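Local coordinates for NAD-dependent protein deacylase 2 (Archaeoglobus fulgidus, PDB 1S7G) that uses NAD to remove acetyl groups from lysines of proteins such as the archaeal chromatin protein Alba, whose DNA binding is strengthened by deacetylation, at residues T22-S27 with T99-M104; N79-A84 with G233-V238; E116-M121 with E167-R172; K95-Q100 with A109-V114. All blocks are in the same frame, centred on the assembly; numbering follows the deposited sequence.

How the interactions relate
Strand 18-22 leads into the NAD-binding loop 22-27, which meets 99-104 in interaction 1 and closes a loop of 71 residues. Within it lies 79-84, whose partner 233-238 is near the C terminus, so interactions 1 and 2 cross; interaction 2 joins helices 80-90 and 235-250. Interaction 4 pairs 95-100 with 109-114 after a short helix and shares Thr99 and Gln100 with interaction 1; together they join strands 18-22, 94-99 and 114-116 of the parallel sheet. Interaction 3 follows, closing over the zinc-binding part of the chain and tying the turn 116-119 to the start of helix 171-183. Interactions 3 and 4 are both nested within the loop of interaction 2.

Interaction 1 of 4, residues T22-S27 with T99-M104; sequences TGAGIS and TQNIDM. With NAD (nicotinamide-adenine-dinucleotide), chain L.
Asn101 lays its carboxamide against the turn at Gly23: ND2 donates to Gly23 O at 3.0 Å, coming from above the carbonyl plane, though Gly23 O lies in the plane of the amide. Ile26 N reaches the same oxygen from the opposite face, so two donors grip it. The methyl CG2 of Ile26 packs 3.4 Å from Asn101 ND2. At one end Ser27 OG donates to Asp103 OD1 at 2.7 Å, on the syn lone pair; at the other, the hydroxyls Thr22 OG1 and Thr99 OG1 are hydrogen-bonded at 2.8 Å. Thr22 and Thr99 end neighbouring parallel strands, 18-22 and 94-99, of the Rossmann-type sheet of the sirtuin, where its dinucleotide site is built. Gln100 N donates to Thr22 O at 3.2 Å. Ala24 N gives a hydrogen bond to the NAD phosphate oxygen O2N at 2.8 Å, whereas Gln100 NE2 makes a weak one to O5D of NAD. Behind this layer, Thr99 OG1, anti to its own nitrogen (chi1 -171°), accepts from Asn101 N at 3.0 Å in an ST turn that positions the asparagine. His106 bonds to Thr22 OG1, and Leu105 N to Asp103 OD2.

Interaction 2 of 4, residues N79-A84 with G233-V238; sequences NPAHYA and GKAGEV. With NAD (nicotinamide-adenine-dinucleotide), chain L.
The start of helix 80-90 meets the start of helix 235-250 beside the adenine pocket of the sirtuin NAD site, where Ala81 and Gly236 are the nearest CA pair, 4.1 Å apart. The methyl of Ala81 does the touching: its CB lies 3.8 Å from Ala235 CB and also rests against the peptide that leads into Gly236. Pro80 adds its ring, CB standing 3.3 Å from Gly236 O. On the other helix Ala235 N donates to adenine N1A of NAD at 2.8 Å, nearly straight at 170°, and Ala235 CB packs beside the same ring nitrogen. Asn79 is the N-cap of helix 80-90: OD1 accepts from Ala81 N at 2.7 Å in the carbonyl plane, and a chi1 of 64° folds the amide back over the first turn. His82 completes a capping box, its ND1 accepting from Asn79 N at 3.1 Å. A leucine in place of Asn79 would probably leave Ala81 N without its capping acceptor and strip Ser30 OG and Ile26 O of the ND2 donor they share. Glu29 bonds to Gly236 N, and farther along, Ala84 packs on Leu239 and Val243, so helix 80-90 continues against helix 235-250, with Ile26 of the loop after strand 18-22 under Ala81.

Interaction 3 of 4, residues E116-M121 with E167-R172; sequences ELHGSM and EPLPQR. With SO4 (sulfate ion), chain H.
Pro170 carries much of this contact, its ring pressed on the carbonyl of Leu117: CD lies 3.1 Å and CG 3.5 Å from Leu117 O, and CG also approaches Glu116 O. Leu169, the next residue back, brings its CD2 methyl to 3.6 Å from the same Leu117 O, so one carbonyl oxygen is flanked by two apolar side chains. Leu117 sits in a type I turn from Glu116 to Gly119. The following residue, His118, is the predicted proton acceptor of the sirtuin active site. Its ring runs alongside the Leu169 side chain, ND1 3.9 Å from CD2, and ND1 donates to Leu117 O at 3.2 Å. That oxygen lies in the ring plane, but the donor stands above the carbonyl plane; chi1 of -72° with chi2 near zero turns ND1 back to the backbone. Without the imidazole, as with an alanine here, Leu117 O is likely to lack this donor and a gap to open beside Leu169, Gln100 and NAD. Pro170 is the N-cap of helix 171-183; Arg172 N bonds weakly to a sulfate, probably from the crystallisation liquor. Leu117 packs on Thr173 and Ala177 of that helix, while its backbone bonds to Thr99 at the end of strand 94-99.

Interaction 4 of 4, residues K95-Q100 with A109-V114; sequences KAVITQ and AGSRRV. With NAD (nicotinamide-adenine-dinucleotide), chain L.
Val97 N donates to Arg113 O at 2.9 Å, and Val97 pairs in parallel with Val114, the CA atoms 4.7 Å apart. The pair joins strand 94-99 to the outermost strand, 114-116, of the six-stranded parallel sheet of this Rossmann-type domain. Between them the chain crosses over through helix 105-108, a beta-alpha-beta crossover between neighbouring parallel strands, and the helix ends in a Schellman motif at Gly110. Val114 CA also makes a CA-H...O contact with Val97 O at 3.2 Å. Val97 and Val114 project to the same face of the sheet, CG1 to CG1 at 4.3 Å; farther along it, Val114 CG1 crosses against the methyl CG2 of Thr99 at 3.8 Å. His106 packs over this group, and Ile85 of helix 80-90 touches Val97. Arg113 stretches out past the Lys95-Ala96 end of the strand: CG is anti to the backbone N (chi1 -177°) and the chain stays extended to NE, which lays its methylenes beside Ala96 CB. NH1 forms a salt bridge with Glu176 of helix 171-183. Lys95 O lies at the guanidinium edge, near its plane, but the nearest atom of Arg113 is the methylene CD, 3.3 Å from that oxygen.

Interaction 1 of 4, residues T22-S27 with T99-M104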
# COMPACT_ATOMS: atom_id res chain seq x y z
N THR A 22 -6.58 10.43 4.01
CA THR A 22 -6.73 11.85 4.31
C THR A 22 -7.12 12.70 3.11
O THR A 22 -6.73 12.42 1.98
CB THR A 22 -5.44 12.42 4.93
OG1 THR A 22 -4.39 12.43 3.95
CG2 THR A 22 -5.00 11.58 6.10
N GLY A 23 -7.90 13.74 3.38
CA GLY A 23 -8.33 14.65 2.35
C GLY A 23 -7.85 16.05 2.69
O GLY A 23 -7.12 16.23 3.66
N ALA A 24 -8.28 17.03 1.90
CA ALA A 24 -7.89 18.42 2.10
C ALA A 24 -8.11 18.95 3.51
O ALA A 24 -7.42 19.87 3.95
CB ALA A 24 -8.62 19.31 1.10
N GLY A 25 -9.08 18.38 4.21
CA GLY A 25 -9.37 18.83 5.55
C GLY A 25 -8.26 18.63 6.56
O GLY A 25 -8.23 19.31 7.58
N ILE A 26 -7.34 17.70 6.31
CA ILE A 26 -6.28 17.48 7.29
C ILE A 26 -5.20 18.55 7.22
O ILE A 26 -4.45 18.73 8.18
CB ILE A 26 -5.58 16.12 7.12
CG1 ILE A 26 -4.72 15.84 8.36
CG2 ILE A 26 -4.68 16.13 5.88
CD1 ILE A 26 -4.01 14.52 8.35
N SER A 27 -5.13 19.24 6.09
CA SER A 27 -4.13 20.29 5.90
C SER A 27 -4.72 21.69 6.09
O SER A 27 -4.05 22.69 5.85
CB SER A 27 -3.50 20.18 4.51
OG SER A 27 -2.80 18.95 4.37
N THR A 99 -3.55 9.28 0.53
CA THR A 99 -4.01 10.65 0.53
C THR A 99 -4.37 11.18 -0.84
O THR A 99 -3.88 10.70 -1.86
CB THR A 99 -2.96 11.60 1.17
OG1 THR A 99 -3.52 12.91 1.33
CG2 THR A 99 -1.72 11.72 0.30
N GLN A 100 -5.24 12.18 -0.82
CA GLN A 100 -5.68 12.86 -2.02
C GLN A 100 -4.96 14.20 -2.11
O GLN A 100 -5.06 14.89 -3.11
CB GLN A 100 -7.19 13.08 -2.00
CG GLN A 100 -7.94 11.89 -2.56
CD GLN A 100 -9.43 12.12 -2.67
OE1 GLN A 100 -10.14 11.30 -3.26
NE2 GLN A 100 -9.93 13.21 -2.09
N ASN A 101 -4.24 14.57 -1.05
CA ASN A 101 -3.52 15.84 -1.06
C ASN A 101 -2.24 15.76 -1.88
O ASN A 101 -1.63 14.70 -2.00
CB ASN A 101 -3.20 16.28 0.37
CG ASN A 101 -4.44 16.37 1.23
OD1 ASN A 101 -5.51 16.71 0.74
ND2 ASN A 101 -4.30 16.08 2.52
N ILE A 102 -1.82 16.89 -2.42
CA ILE A 102 -0.62 16.98 -3.24
C ILE A 102 0.47 17.82 -2.55
O ILE A 102 1.49 18.14 -3.16
CB ILE A 102 -0.94 17.64 -4.59
CG1 ILE A 102 -1.40 19.08 -4.35
CG2 ILE A 102 -2.03 16.84 -5.31
CD1 ILE A 102 -1.86 19.82 -5.60
N ASP A 103 0.26 18.16 -1.28
CA ASP A 103 1.21 18.99 -0.54
C ASP A 103 2.41 18.27 0.08
O ASP A 103 3.34 18.91 0.57
CB ASP A 103 0.45 19.76 0.56
CG ASP A 103 -0.23 18.83 1.56
OD1 ASP A 103 -1.15 19.29 2.26
OD2 ASP A 103 0.16 17.64 1.65
N MET A 104 2.39 16.93 0.06
CA MET A 104 3.49 16.13 0.60
C MET A 104 3.78 16.38 2.07
O MET A 104 4.88 16.12 2.55
CB MET A 104 4.77 16.39 -0.19
CG MET A 104 4.65 16.09 -1.66
SD MET A 104 6.18 16.49 -2.48
CE MET A 104 7.24 15.06 -1.92
PA NAD L . -13.12 18.02 0.42
O1A NAD L . -14.20 17.45 -0.29
O2A NAD L . -12.95 19.43 0.18
O5B NAD L . -13.35 17.60 1.90
C5B NAD L . -12.54 18.01 3.08
C4B NAD L . -13.37 17.62 4.32
O4B NAD L . -12.57 18.00 5.48
C3B NAD L . -14.77 18.37 4.49
O3B NAD L . -15.75 17.29 4.54
C2B NAD L . -14.71 19.19 5.77
O2B NAD L . -15.82 19.25 6.61
C1B NAD L . -13.43 18.60 6.45
N9A NAD L . -12.57 19.60 7.17
C8A NAD L . -12.29 20.95 7.02
N7A NAD L . -11.43 21.40 7.93
C5A NAD L . -11.08 20.38 8.73
C6A NAD L . -10.13 20.15 9.96
N6A NAD L . -9.43 21.05 10.50
N1A NAD L . -10.06 18.83 10.51
C2A NAD L . -10.79 17.70 10.05
N3A NAD L . -11.68 17.88 8.90
C4A NAD L . -11.80 19.21 8.27
O3 NAD L . -11.78 17.32 0.12
PN NAD L . -11.40 15.87 -0.23
O1N NAD L . -12.23 15.02 0.54
O2N NAD L . -9.93 15.83 -0.05
O5D NAD L . -11.91 15.75 -1.83
C5D NAD L . -11.19 16.54 -2.82
C4D NAD L . -11.41 16.18 -4.27
O4D NAD L . -12.82 15.78 -4.62
C3D NAD L . -11.06 17.38 -5.22
O3D NAD L . -10.26 16.93 -6.38
C2D NAD L . -12.48 18.05 -5.59
O2D NAD L . -12.54 18.75 -6.86
C1D NAD L . -13.51 16.81 -5.46
N1N NAD L . -14.85 17.18 -4.81
C2N NAD L . -16.02 17.35 -5.77
C3N NAD L . -17.34 17.64 -5.29
C7N NAD L . -18.53 17.86 -6.22
O7N NAD L . -19.74 17.94 -5.71
N7N NAD L . -18.28 18.02 -7.56
C4N NAD L . -17.56 17.78 -3.71
C5N NAD L . -16.38 17.62 -2.72
C6N NAD L . -15.04 17.32 -3.30

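Interaction 2 of 4, residues N79-A84 with G233-V238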
# COMPACT_ATOMS: atom_id res chain seq x y z
N ASN A 79 1.01 19.96 10.24
CA ASN A 79 0.43 20.39 11.50
C ASN A 79 0.36 19.19 12.44
O ASN A 79 0.78 18.08 12.08
CB ASN A 79 -0.95 21.00 11.26
CG ASN A 79 -1.95 20.01 10.70
OD1 ASN A 79 -2.22 18.97 11.31
ND2 ASN A 79 -2.51 20.33 9.55
N PRO A 80 -0.15 19.39 13.67
CA PRO A 80 -0.26 18.30 14.65
C PRO A 80 -0.91 17.02 14.12
O PRO A 80 -0.54 15.92 14.51
CB PRO A 80 -1.06 18.94 15.78
CG PRO A 80 -0.59 20.35 15.74
CD PRO A 80 -0.60 20.66 14.26
N ALA A 81 -1.90 17.17 13.24
CA ALA A 81 -2.56 16.00 12.68
C ALA A 81 -1.55 15.13 11.91
O ALA A 81 -1.49 13.92 12.12
CB ALA A 81 -3.71 16.43 11.76
N HIS A 82 -0.77 15.76 11.04
CA HIS A 82 0.25 15.04 10.26
C HIS A 82 1.25 14.33 11.15
O HIS A 82 1.66 13.21 10.87
CB HIS A 82 1.02 16.01 9.36
CG HIS A 82 0.20 16.64 8.27
ND1 HIS A 82 -0.33 17.90 8.38
CD2 HIS A 82 -0.16 16.18 7.05
CE1 HIS A 82 -0.97 18.20 7.27
NE2 HIS A 82 -0.88 17.17 6.45
N TYR A 83 1.66 15.00 12.22
CA TYR A 83 2.64 14.43 13.13
C TYR A 83 2.04 13.26 13.90
O TYR A 83 2.70 12.24 14.09
CB TYR A 83 3.17 15.50 14.09
CG TYR A 83 4.12 16.47 13.40
CD1 TYR A 83 3.80 17.83 13.29
CD2 TYR A 83 5.30 16.02 12.81
CE1 TYR A 83 4.63 18.71 12.59
CE2 TYR A 83 6.14 16.89 12.11
CZ TYR A 83 5.80 18.23 12.01
OH TYR A 83 6.62 19.10 11.30
N ALA A 84 0.79 13.41 14.33
CA ALA A 84 0.12 12.35 15.07
C ALA A 84 0.09 11.06 14.25
O ALA A 84 0.29 9.97 14.78
CB ALA A 84 -1.30 12.78 15.41
N GLY A 233 -14.86 17.30 14.51
CA GLY A 233 -13.85 18.19 15.04
C GLY A 233 -12.68 18.43 14.12
O GLY A 233 -12.65 17.93 12.99
N LYS A 234 -11.70 19.20 14.59
CA LYS A 234 -10.52 19.50 13.80
C LYS A 234 -9.47 18.41 13.98
O LYS A 234 -9.15 18.02 15.10
CB LYS A 234 -9.96 20.86 14.19
CG LYS A 234 -10.90 22.02 13.88
CD LYS A 234 -10.20 23.35 14.00
CE LYS A 234 -11.03 24.48 13.39
NZ LYS A 234 -10.24 25.74 13.27
N ALA A 235 -8.95 17.92 12.86
CA ALA A 235 -7.94 16.87 12.87
C ALA A 235 -6.73 17.24 13.73
O ALA A 235 -6.28 16.45 14.55
CB ALA A 235 -7.50 16.56 11.46
N GLY A 236 -6.21 18.45 13.53
CA GLY A 236 -5.06 18.89 14.28
C GLY A 236 -5.25 18.88 15.79
O GLY A 236 -4.29 18.91 16.55
N GLU A 237 -6.50 18.84 16.23
CA GLU A 237 -6.80 18.84 17.65
C GLU A 237 -7.14 17.43 18.12
O GLU A 237 -6.62 16.94 19.13
CB GLU A 237 -7.98 19.78 17.94
CG GLU A 237 -7.68 21.23 17.60
CD GLU A 237 -8.86 22.15 17.86
OE1 GLU A 237 -8.67 23.38 17.82
OE2 GLU A 237 -9.98 21.65 18.10
N VAL A 238 -8.00 16.76 17.36
CA VAL A 238 -8.44 15.42 17.69
C VAL A 238 -7.36 14.34 17.60
O VAL A 238 -7.20 13.55 18.53
CB VAL A 238 -9.62 15.01 16.80
CG1 VAL A 238 -9.91 13.52 16.96
CG2 VAL A 238 -10.84 15.83 17.18
PA NAD L . -13.12 18.02 0.42
O1A NAD L . -14.20 17.45 -0.29
O2A NAD L . -12.95 19.43 0.18
O5B NAD L . -13.35 17.60 1.90
C5B NAD L . -12.54 18.01 3.08
C4B NAD L . -13.37 17.62 4.32
O4B NAD L . -12.57 18.00 5.48
C3B NAD L . -14.77 18.37 4.49
O3B NAD L . -15.75 17.29 4.54
C2B NAD L . -14.71 19.19 5.77
O2B NAD L . -15.82 19.25 6.61
C1B NAD L . -13.43 18.60 6.45
N9A NAD L . -12.57 19.60 7.17
C8A NAD L . -12.29 20.95 7.02
N7A NAD L . -11.43 21.40 7.93
C5A NAD L . -11.08 20.38 8.73
C6A NAD L . -10.13 20.15 9.96
N6A NAD L . -9.43 21.05 10.50
N1A NAD L . -10.06 18.83 10.51
C2A NAD L . -10.79 17.70 10.05
N3A NAD L . -11.68 17.88 8.90
C4A NAD L . -11.80 19.21 8.27
O3 NAD L . -11.78 17.32 0.12
PN NAD L . -11.40 15.87 -0.23
O1N NAD L . -12.23 15.02 0.54
O2N NAD L . -9.93 15.83 -0.05
O5D NAD L . -11.91 15.75 -1.83
C5D NAD L . -11.19 16.54 -2.82
C4D NAD L . -11.41 16.18 -4.27
O4D NAD L . -12.82 15.78 -4.62
C3D NAD L . -11.06 17.38 -5.22
O3D NAD L . -10.26 16.93 -6.38
C2D NAD L . -12.48 18.05 -5.59
O2D NAD L . -12.54 18.75 -6.86
C1D NAD L . -13.51 16.81 -5.46
N1N NAD L . -14.85 17.18 -4.81
C2N NAD L . -16.02 17.35 -5.77
C3N NAD L . -17.34 17.64 -5.29
C7N NAD L . -18.53 17.86 -6.22
O7N NAD L . -19.74 17.94 -5.71
N7N NAD L . -18.28 18.02 -7.56
C4N NAD L . -17.56 17.78 -3.71
C5N NAD L . -16.38 17.62 -2.72
C6N NAD L . -15.04 17.32 -3.30

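Interaction 3 of 4, residues E116-M121 with E167-R172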
# COMPACT_ATOMS: atom_id res chain seq x y z
N GLU A 116 -0.04 8.57 -2.93
CA GLU A 116 -0.63 9.81 -3.42
C GLU A 116 -1.53 9.60 -4.63
O GLU A 116 -1.06 9.50 -5.76
CB GLU A 116 0.49 10.81 -3.72
CG GLU A 116 1.34 11.13 -2.48
CD GLU A 116 2.52 12.04 -2.76
OE1 GLU A 116 2.66 13.08 -2.08
OE2 GLU A 116 3.32 11.70 -3.67
N LEU A 117 -2.84 9.54 -4.38
CA LEU A 117 -3.81 9.30 -5.44
C LEU A 117 -3.95 10.40 -6.50
O LEU A 117 -4.40 10.14 -7.61
CB LEU A 117 -5.18 9.01 -4.82
CG LEU A 117 -5.19 7.81 -3.88
CD1 LEU A 117 -6.58 7.61 -3.32
CD2 LEU A 117 -4.72 6.57 -4.62
N HIS A 118 -3.60 11.63 -6.15
CA HIS A 118 -3.70 12.72 -7.11
C HIS A 118 -2.33 13.25 -7.50
O HIS A 118 -2.22 14.33 -8.07
CB HIS A 118 -4.56 13.86 -6.55
CG HIS A 118 -6.02 13.54 -6.47
ND1 HIS A 118 -6.55 12.34 -6.89
CD2 HIS A 118 -7.06 14.27 -6.01
CE1 HIS A 118 -7.85 12.34 -6.69
NE2 HIS A 118 -8.19 13.51 -6.16
N GLY A 119 -1.28 12.48 -7.21
CA GLY A 119 0.07 12.92 -7.53
C GLY A 119 0.54 13.89 -6.46
O GLY A 119 0.01 13.91 -5.35
N SER A 120 1.54 14.71 -6.79
CA SER A 120 2.04 15.67 -5.83
C SER A 120 2.95 16.71 -6.48
O SER A 120 3.44 16.52 -7.60
CB SER A 120 2.81 14.96 -4.71
OG SER A 120 4.05 14.47 -5.17
N MET A 121 3.16 17.82 -5.79
CA MET A 121 4.01 18.91 -6.27
C MET A 121 5.47 18.63 -5.93
O MET A 121 6.19 19.51 -5.46
CB MET A 121 3.58 20.23 -5.63
CG MET A 121 2.25 20.77 -6.14
SD MET A 121 2.29 21.05 -7.92
CE MET A 121 3.29 22.54 -8.01
N GLU A 167 -6.88 13.02 -17.69
CA GLU A 167 -5.90 11.97 -17.53
C GLU A 167 -6.34 11.07 -16.40
O GLU A 167 -6.97 11.52 -15.44
CB GLU A 167 -4.49 12.54 -17.28
CG GLU A 167 -4.33 13.43 -16.08
CD GLU A 167 -3.02 14.21 -16.11
OE1 GLU A 167 -2.69 14.86 -15.10
OE2 GLU A 167 -2.33 14.17 -17.14
N PRO A 168 -6.05 9.77 -16.51
CA PRO A 168 -6.42 8.78 -15.50
C PRO A 168 -5.64 8.89 -14.19
O PRO A 168 -4.59 9.52 -14.13
CB PRO A 168 -6.14 7.46 -16.21
CG PRO A 168 -4.91 7.80 -17.01
CD PRO A 168 -5.28 9.14 -17.60
N LEU A 169 -6.19 8.28 -13.14
CA LEU A 169 -5.55 8.26 -11.83
C LEU A 169 -4.34 7.35 -11.92
O LEU A 169 -4.29 6.46 -12.76
CB LEU A 169 -6.53 7.74 -10.78
CG LEU A 169 -7.71 8.68 -10.51
CD1 LEU A 169 -8.71 8.01 -9.58
CD2 LEU A 169 -7.20 9.97 -9.90
N PRO A 170 -3.33 7.57 -11.07
CA PRO A 170 -2.15 6.68 -11.15
C PRO A 170 -2.61 5.28 -10.76
O PRO A 170 -2.89 5.01 -9.59
CB PRO A 170 -1.19 7.31 -10.14
CG PRO A 170 -2.14 7.95 -9.13
CD PRO A 170 -3.18 8.58 -10.01
N GLN A 171 -2.72 4.40 -11.75
CA GLN A 171 -3.19 3.03 -11.57
C GLN A 171 -2.44 2.17 -10.56
O GLN A 171 -3.06 1.56 -9.69
CB GLN A 171 -3.24 2.31 -12.92
CG GLN A 171 -4.17 2.97 -13.93
CD GLN A 171 -5.60 3.04 -13.42
OE1 GLN A 171 -6.25 2.01 -13.21
NE2 GLN A 171 -6.11 4.26 -13.23
N ARG A 172 -1.11 2.10 -10.66
CA ARG A 172 -0.38 1.27 -9.72
C ARG A 172 -0.53 1.75 -8.28
O ARG A 172 -0.51 0.94 -7.35
CB ARG A 172 1.10 1.19 -10.12
CG ARG A 172 1.31 0.39 -11.41
CD ARG A 172 2.78 0.32 -11.83
NE ARG A 172 3.58 -0.56 -10.97
CZ ARG A 172 3.46 -1.88 -10.92
NH1 ARG A 172 2.56 -2.51 -11.68
NH2 ARG A 172 4.25 -2.58 -10.12
S SO4 H . 1.17 4.86 -12.02
O1 SO4 H . 0.59 4.77 -10.66
O2 SO4 H . 0.51 3.93 -12.95
O3 SO4 H . 1.00 6.24 -12.51
O4 SO4 H . 2.62 4.54 -11.93

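Interaction 4 of 4, residues K95-Q100 with A109-V114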
# COMPACT_ATOMS: atom_id res chain seq x y z
N LYS A 95 0.30 1.44 9.02
CA LYS A 95 1.21 0.86 8.04
C LYS A 95 1.18 1.58 6.70
O LYS A 95 2.05 1.36 5.86
CB LYS A 95 0.86 -0.62 7.82
CG LYS A 95 1.28 -1.52 8.95
CD LYS A 95 2.79 -1.56 9.07
CE LYS A 95 3.23 -2.62 10.07
NZ LYS A 95 2.74 -2.35 11.45
N ALA A 96 0.20 2.44 6.51
CA ALA A 96 0.11 3.17 5.26
C ALA A 96 -0.78 4.39 5.35
O ALA A 96 -1.75 4.41 6.11
CB ALA A 96 -0.40 2.26 4.16
N VAL A 97 -0.44 5.41 4.58
CA VAL A 97 -1.24 6.61 4.52
C VAL A 97 -1.66 6.77 3.07
O VAL A 97 -0.81 6.77 2.18
CB VAL A 97 -0.45 7.86 4.96
CG1 VAL A 97 -1.21 9.11 4.59
CG2 VAL A 97 -0.22 7.83 6.46
N ILE A 98 -2.95 6.85 2.83
CA ILE A 98 -3.47 7.04 1.48
C ILE A 98 -3.99 8.47 1.48
O ILE A 98 -4.80 8.84 2.33
CB ILE A 98 -4.63 6.09 1.17
CG1 ILE A 98 -4.17 4.64 1.27
CG2 ILE A 98 -5.17 6.38 -0.22
CD1 ILE A 98 -5.30 3.64 1.20
N THR A 99 -3.55 9.28 0.53
CA THR A 99 -4.01 10.65 0.53
C THR A 99 -4.37 11.18 -0.84
O THR A 99 -3.88 10.70 -1.86
CB THR A 99 -2.96 11.60 1.17
OG1 THR A 99 -3.52 12.91 1.33
CG2 THR A 99 -1.72 11.72 0.30
N GLN A 100 -5.24 12.18 -0.82
CA GLN A 100 -5.68 12.86 -2.02
C GLN A 100 -4.96 14.20 -2.11
O GLN A 100 -5.06 14.89 -3.11
CB GLN A 100 -7.19 13.08 -2.00
CG GLN A 100 -7.94 11.89 -2.56
CD GLN A 100 -9.43 12.12 -2.67
OE1 GLN A 100 -10.14 11.30 -3.26
NE2 GLN A 100 -9.93 13.21 -2.09
N ALA A 109 6.38 15.10 7.45
CA ALA A 109 6.11 14.87 8.86
C ALA A 109 6.66 13.53 9.36
O ALA A 109 6.54 13.21 10.54
CB ALA A 109 4.62 14.96 9.14
N GLY A 110 7.24 12.73 8.47
CA GLY A 110 7.80 11.46 8.90
C GLY A 110 7.16 10.18 8.39
O GLY A 110 7.70 9.09 8.61
N SER A 111 6.02 10.27 7.71
CA SER A 111 5.37 9.07 7.20
C SER A 111 6.25 8.42 6.14
O SER A 111 6.68 9.08 5.20
CB SER A 111 4.00 9.42 6.62
OG SER A 111 3.12 9.86 7.64
N ARG A 112 6.52 7.13 6.29
CA ARG A 112 7.36 6.44 5.33
C ARG A 112 6.58 5.85 4.17
O ARG A 112 7.14 5.59 3.11
CB ARG A 112 8.16 5.32 6.01
CG ARG A 112 9.10 5.80 7.12
CD ARG A 112 10.39 4.97 7.16
NE ARG A 112 10.13 3.53 7.15
CZ ARG A 112 9.52 2.87 8.12
NH1 ARG A 112 9.10 3.50 9.21
NH2 ARG A 112 9.33 1.55 8.01
N ARG A 113 5.28 5.64 4.36
CA ARG A 113 4.47 5.07 3.28
C ARG A 113 3.25 5.92 2.99
O ARG A 113 2.27 5.90 3.74
CB ARG A 113 4.05 3.64 3.63
CG ARG A 113 3.26 2.95 2.52
CD ARG A 113 3.22 1.45 2.77
NE ARG A 113 2.41 0.72 1.80
CZ ARG A 113 2.65 0.68 0.49
NH1 ARG A 113 1.85 -0.02 -0.30
NH2 ARG A 113 3.67 1.35 -0.03
N VAL A 114 3.31 6.65 1.89
CA VAL A 114 2.24 7.53 1.47
C VAL A 114 1.87 7.24 0.02
O VAL A 114 2.71 7.34 -0.87
CB VAL A 114 2.67 9.00 1.59
CG1 VAL A 114 1.50 9.91 1.32
CG2 VAL A 114 3.25 9.25 2.96
PA NAD L . -13.12 18.02 0.42
O1A NAD L . -14.20 17.45 -0.29
O2A NAD L . -12.95 19.43 0.18
O5B NAD L . -13.35 17.60 1.90
C5B NAD L . -12.54 18.01 3.08
C4B NAD L . -13.37 17.62 4.32
O4B NAD L . -12.57 18.00 5.48
C3B NAD L . -14.77 18.37 4.49
O3B NAD L . -15.75 17.29 4.54
C2B NAD L . -14.71 19.19 5.77
O2B NAD L . -15.82 19.25 6.61
C1B NAD L . -13.43 18.60 6.45
N9A NAD L . -12.57 19.60 7.17
C8A NAD L . -12.29 20.95 7.02
N7A NAD L . -11.43 21.40 7.93
C5A NAD L . -11.08 20.38 8.73
C6A NAD L . -10.13 20.15 9.96
N6A NAD L . -9.43 21.05 10.50
N1A NAD L . -10.06 18.83 10.51
C2A NAD L . -10.79 17.70 10.05
N3A NAD L . -11.68 17.88 8.90
C4A NAD L . -11.80 19.21 8.27
O3 NAD L . -11.78 17.32 0.12
PN NAD L . -11.40 15.87 -0.23
O1N NAD L . -12.23 15.02 0.54
O2N NAD L . -9.93 15.83 -0.05
O5D NAD L . -11.91 15.75 -1.83
C5D NAD L . -11.19 16.54 -2.82
C4D NAD L . -11.41 16.18 -4.27
O4D NAD L . -12.82 15.78 -4.62
C3D NAD L . -11.06 17.38 -5.22
O3D NAD L . -10.26 16.93 -6.38
C2D NAD L . -12.48 18.05 -5.59
O2D NAD L . -12.54 18.75 -6.86
C1D NAD L . -13.51 16.81 -5.46
N1N NAD L . -14.85 17.18 -4.81
C2N NAD L . -16.02 17.35 -5.77
C3N NAD L . -17.34 17.64 -5.29
C7N NAD L . -18.53 17.86 -6.22
O7N NAD L . -19.74 17.94 -5.71
N7N NAD L . -18.28 18.02 -7.56
C4N NAD L . -17.56 17.78 -3.71
C5N NAD L . -16.38 17.62 -2.72
C6N NAD L . -15.04 17.32 -3.30